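PDB 5O15: AmbC from Sorangium cellulosum, which acts as a dehydratase and cyclase in ambruticin biosynthesis, probably dehydrating a polyketide intermediate and then closing an oxygen heterocycle. Local coordinates for residues 220-225 with 235-240. Sequence-based numbering, arbitrary orientation.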
ATOM      1  N   ALA A 220      -3.297 -11.321   0.723  1.00 12.05           N
ATOM      2  CA  ALA A 220      -4.072 -12.361   0.054  1.00 13.31           C
ATOM      3  C   ALA A 220      -3.279 -12.954  -1.095  1.00 12.54           C
ATOM      4  O   ALA A 220      -3.251 -14.180  -1.279  1.00 14.01           O
ATOM      5  CB  ALA A 220      -5.392 -11.771  -0.441  1.00 12.87           C
ATOM      6  N   LEU A 221      -2.640 -12.093  -1.889  1.00 13.81           N
ATOM      7  CA  LEU A 221      -1.786 -12.550  -2.964  1.00 15.95           C
ATOM      8  C   LEU A 221      -0.652 -13.434  -2.449  1.00 14.52           C
ATOM      9  O   LEU A 221      -0.382 -14.505  -2.997  1.00 15.92           O
ATOM     10  CB  LEU A 221      -1.234 -11.330  -3.679  1.00 20.22           C
ATOM     11  CG  LEU A 221      -0.178 -11.636  -4.722  1.00 24.19           C
ATOM     12  CD1 LEU A 221      -0.755 -12.538  -5.802  1.00 26.15           C
ATOM     13  CD2 LEU A 221       0.313 -10.380  -5.333  1.00 28.38           C
ATOM     14  N   LEU A 222       0.031 -13.000  -1.401  1.00 13.54           N
ATOM     15  CA  LEU A 222       1.151 -13.776  -0.890  1.00 13.53           C
ATOM     16  C   LEU A 222       0.693 -15.104  -0.309  1.00 14.57           C
ATOM     17  O   LEU A 222       1.366 -16.121  -0.480  1.00 15.56           O
ATOM     18  CB  LEU A 222       1.912 -12.964   0.150  1.00 15.43           C
ATOM     19  CG  LEU A 222       2.661 -11.747  -0.370  1.00 19.96           C
ATOM     20  CD1 LEU A 222       3.266 -10.940   0.771  1.00 25.16           C
ATOM     21  CD2 LEU A 222       3.722 -12.135  -1.385  1.00 22.24           C
ATOM     22  N   ARG A 223      -0.436 -15.130   0.394  1.00 13.11           N
ATOM     23  CA  ARG A 223      -0.900 -16.395   0.930  1.00 14.18           C
ATOM     24  C   ARG A 223      -1.271 -17.360  -0.177  1.00 15.07           C
ATOM     25  O   ARG A 223      -1.051 -18.568  -0.052  1.00 17.33           O
ATOM     26  CB  ARG A 223      -2.063 -16.174   1.895  1.00 13.65           C
ATOM     27  CG  ARG A 223      -1.597 -15.526   3.192  1.00 12.72           C
ATOM     28  CD  ARG A 223      -2.693 -15.326   4.210  1.00 13.31           C
ATOM     29  NE  ARG A 223      -2.177 -14.729   5.418  1.00 13.08           N
ATOM     30  CZ  ARG A 223      -1.459 -15.347   6.348  1.00 12.78           C
ATOM     31  NH1 ARG A 223      -1.259 -16.654   6.325  1.00 13.18           N
ATOM     32  NH2 ARG A 223      -0.936 -14.639   7.331  1.00 13.60           N
ATOM     33  N   ALA A 224      -1.791 -16.852  -1.277  1.00 14.76           N
ATOM     34  CA  ALA A 224      -2.067 -17.702  -2.422  1.00 19.35           C
ATOM     35  C   ALA A 224      -0.776 -18.179  -3.087  1.00 20.22           C
ATOM     36  O   ALA A 224      -0.643 -19.352  -3.424  1.00 27.40           O
ATOM     37  CB  ALA A 224      -2.949 -16.924  -3.401  1.00 20.81           C
ATOM     38  N   GLU A 225       0.199 -17.298  -3.249  1.00 17.74           N
ATOM     39  CA  GLU A 225       1.426 -17.631  -3.983  1.00 19.49           C
ATOM     40  C   GLU A 225       2.461 -18.409  -3.165  1.00 20.78           C
ATOM     41  O   GLU A 225       3.246 -19.166  -3.755  1.00 22.03           O
ATOM     42  CB  GLU A 225       2.072 -16.360  -4.510  1.00 22.97           C
ATOM     43  CG  GLU A 225       1.273 -15.751  -5.623  1.00 26.36           C
ATOM     44  CD  GLU A 225       1.562 -16.426  -6.955  1.00 33.58           C
ATOM     45  OE1 GLU A 225       2.743 -16.741  -7.211  1.00 36.41           O
ATOM     46  OE2 GLU A 225       0.612 -16.657  -7.734  1.00 35.44           O
ATOM     47  N   GLY A 235      12.882 -15.684   2.033  1.00 19.87           N
ATOM     48  CA  GLY A 235      12.499 -14.293   2.133  1.00 19.40           C
ATOM     49  C   GLY A 235      11.069 -13.990   1.778  1.00 18.67           C
ATOM     50  O   GLY A 235      10.170 -14.792   2.023  1.00 19.59           O
ATOM     51  N   ILE A 236      10.833 -12.812   1.199  1.00 18.57           N
ATOM     52  CA  ILE A 236       9.462 -12.383   0.929  1.00 18.22           C
ATOM     53  C   ILE A 236       9.456 -11.447  -0.277  1.00 17.27           C
ATOM     54  O   ILE A 236      10.399 -10.646  -0.435  1.00 17.91           O
ATOM     55  CB  ILE A 236       8.855 -11.683   2.160  1.00 20.32           C
ATOM     56  CG1 ILE A 236       7.333 -11.607   2.035  1.00 21.55           C
ATOM     57  CG2 ILE A 236       9.509 -10.293   2.399  1.00 22.39           C
ATOM     58  CD1 ILE A 236       6.621 -11.090   3.289  1.00 25.64           C
ATOM     59  N   PRO A 237       8.443 -11.474  -1.144  1.00 17.72           N
ATOM     60  CA  PRO A 237       8.334 -10.395  -2.158  1.00 18.29           C
ATOM     61  C   PRO A 237       8.012  -9.078  -1.485  1.00 19.67           C
ATOM     62  O   PRO A 237       7.058  -8.973  -0.716  1.00 20.98           O
ATOM     63  CB  PRO A 237       7.176 -10.852  -3.048  1.00 20.35           C
ATOM     64  CG  PRO A 237       7.046 -12.342  -2.790  1.00 22.41           C
ATOM     65  CD  PRO A 237       7.435 -12.534  -1.353  1.00 20.59           C
ATOM     66  N   MET A 238       8.754  -8.032  -1.880  1.00 20.58           N
ATOM     67  CA  MET A 238       8.642  -6.687  -1.346  1.00 24.67           C
ATOM     68  C   MET A 238       8.194  -5.758  -2.477  1.00 21.44           C
ATOM     69  O   MET A 238       8.839  -5.713  -3.537  1.00 18.76           O
ATOM     70  CB  MET A 238      10.033  -6.196  -0.907  1.00 29.10           C
ATOM     71  CG  MET A 238      10.737  -6.944   0.158  1.00 35.12           C
ATOM     72  SD  MET A 238      10.341  -6.239   1.729  1.00 35.48           S
ATOM     73  CE  MET A 238      10.759  -4.500   1.705  1.00 37.62           C
ATOM     74  N   PRO A 239       7.124  -4.997  -2.291  1.00 24.87           N
ATOM     75  CA  PRO A 239       6.689  -4.058  -3.339  1.00 25.24           C
ATOM     76  C   PRO A 239       7.769  -3.038  -3.646  1.00 19.95           C
ATOM     77  O   PRO A 239       8.372  -2.469  -2.736  1.00 24.21           O
ATOM     78  CB  PRO A 239       5.505  -3.347  -2.694  1.00 31.28           C
ATOM     79  CG  PRO A 239       5.040  -4.291  -1.601  1.00 32.48           C
ATOM     80  CD  PRO A 239       6.269  -4.934  -1.092  1.00 29.66           C
ATOM     81  N   PHE A 240       8.008  -2.793  -4.944  1.00 16.50           N
ATOM     82  CA  PHE A 240       8.903  -1.719  -5.338  1.00 16.26           C
ATOM     83  C   PHE A 240       8.293  -0.717  -6.305  1.00 14.69           C
ATOM     84  O   PHE A 240       8.859   0.363  -6.469  1.00 15.65           O
ATOM     85  CB  PHE A 240      10.234  -2.246  -5.901  1.00 19.14           C
ATOM     86  CG  PHE A 240      10.107  -2.955  -7.218  1.00 18.28           C
ATOM     87  CD1 PHE A 240      10.219  -2.256  -8.409  1.00 19.81           C
ATOM     88  CD2 PHE A 240       9.904  -4.320  -7.252  1.00 21.50           C
ATOM     89  CE1 PHE A 240      10.104  -2.901  -9.610  1.00 21.52           C
ATOM     90  CE2 PHE A 240       9.792  -4.979  -8.448  1.00 23.42           C
ATOM     91  CZ  PHE A 240       9.896  -4.263  -9.637  1.00 22.89           C
TER
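Leu222, near the end of helix 211-225, faces Pro237, in the first part of strand 236-247, with their CA atoms 8.0 Å apart. The two backbones are joined through side chains of three buried residues, and the meeting is purely apolar. Leu222 carries the helix side of it alone. Its CB points at the strand, and its two methyls divide the work. CD2 takes the proline. CD2 of Leu222 lies 3.6 Å from CG of Pro237 and 3.7 Å from CD of that ring. CB of Pro237 is a little farther away. The methyl faces the CB, CG and CD atoms of the ring, with N and CA behind them. Leu222 and Pro237 reach toward each other and pass alongside, pointing opposite ways.

CD1 of Leu222 turns to the isoleucine instead. CD1 of Leu222 lies 4.2 Å from CD1 of Ile236, a looser contact than the one with the proline. The Leu222 chain runs roughly perpendicular to that of Ile236. Ile236 is fully stretched: CG1 stands opposite the backbone N (chi1 -163°), and CD1 continues the chain outward (chi2 173°). This brings its last methyl nearer the helix than its CB direction alone would suggest.

Neighbouring elements close around the contact. Leu222 also packs on Leu270 of strand 269-277, Pro237 on Trp294 and Ile236 on Leu169. Backbone bonds of Ile236 to Ala295 and of Met238 to Arg293 hold strand 236-247 beside strand 283-295. An apolar helix face packed against antiparallel strands is the core arrangement of a hotdog fold, and here it belongs to the double hotdog of a polyketide synthase dehydratase.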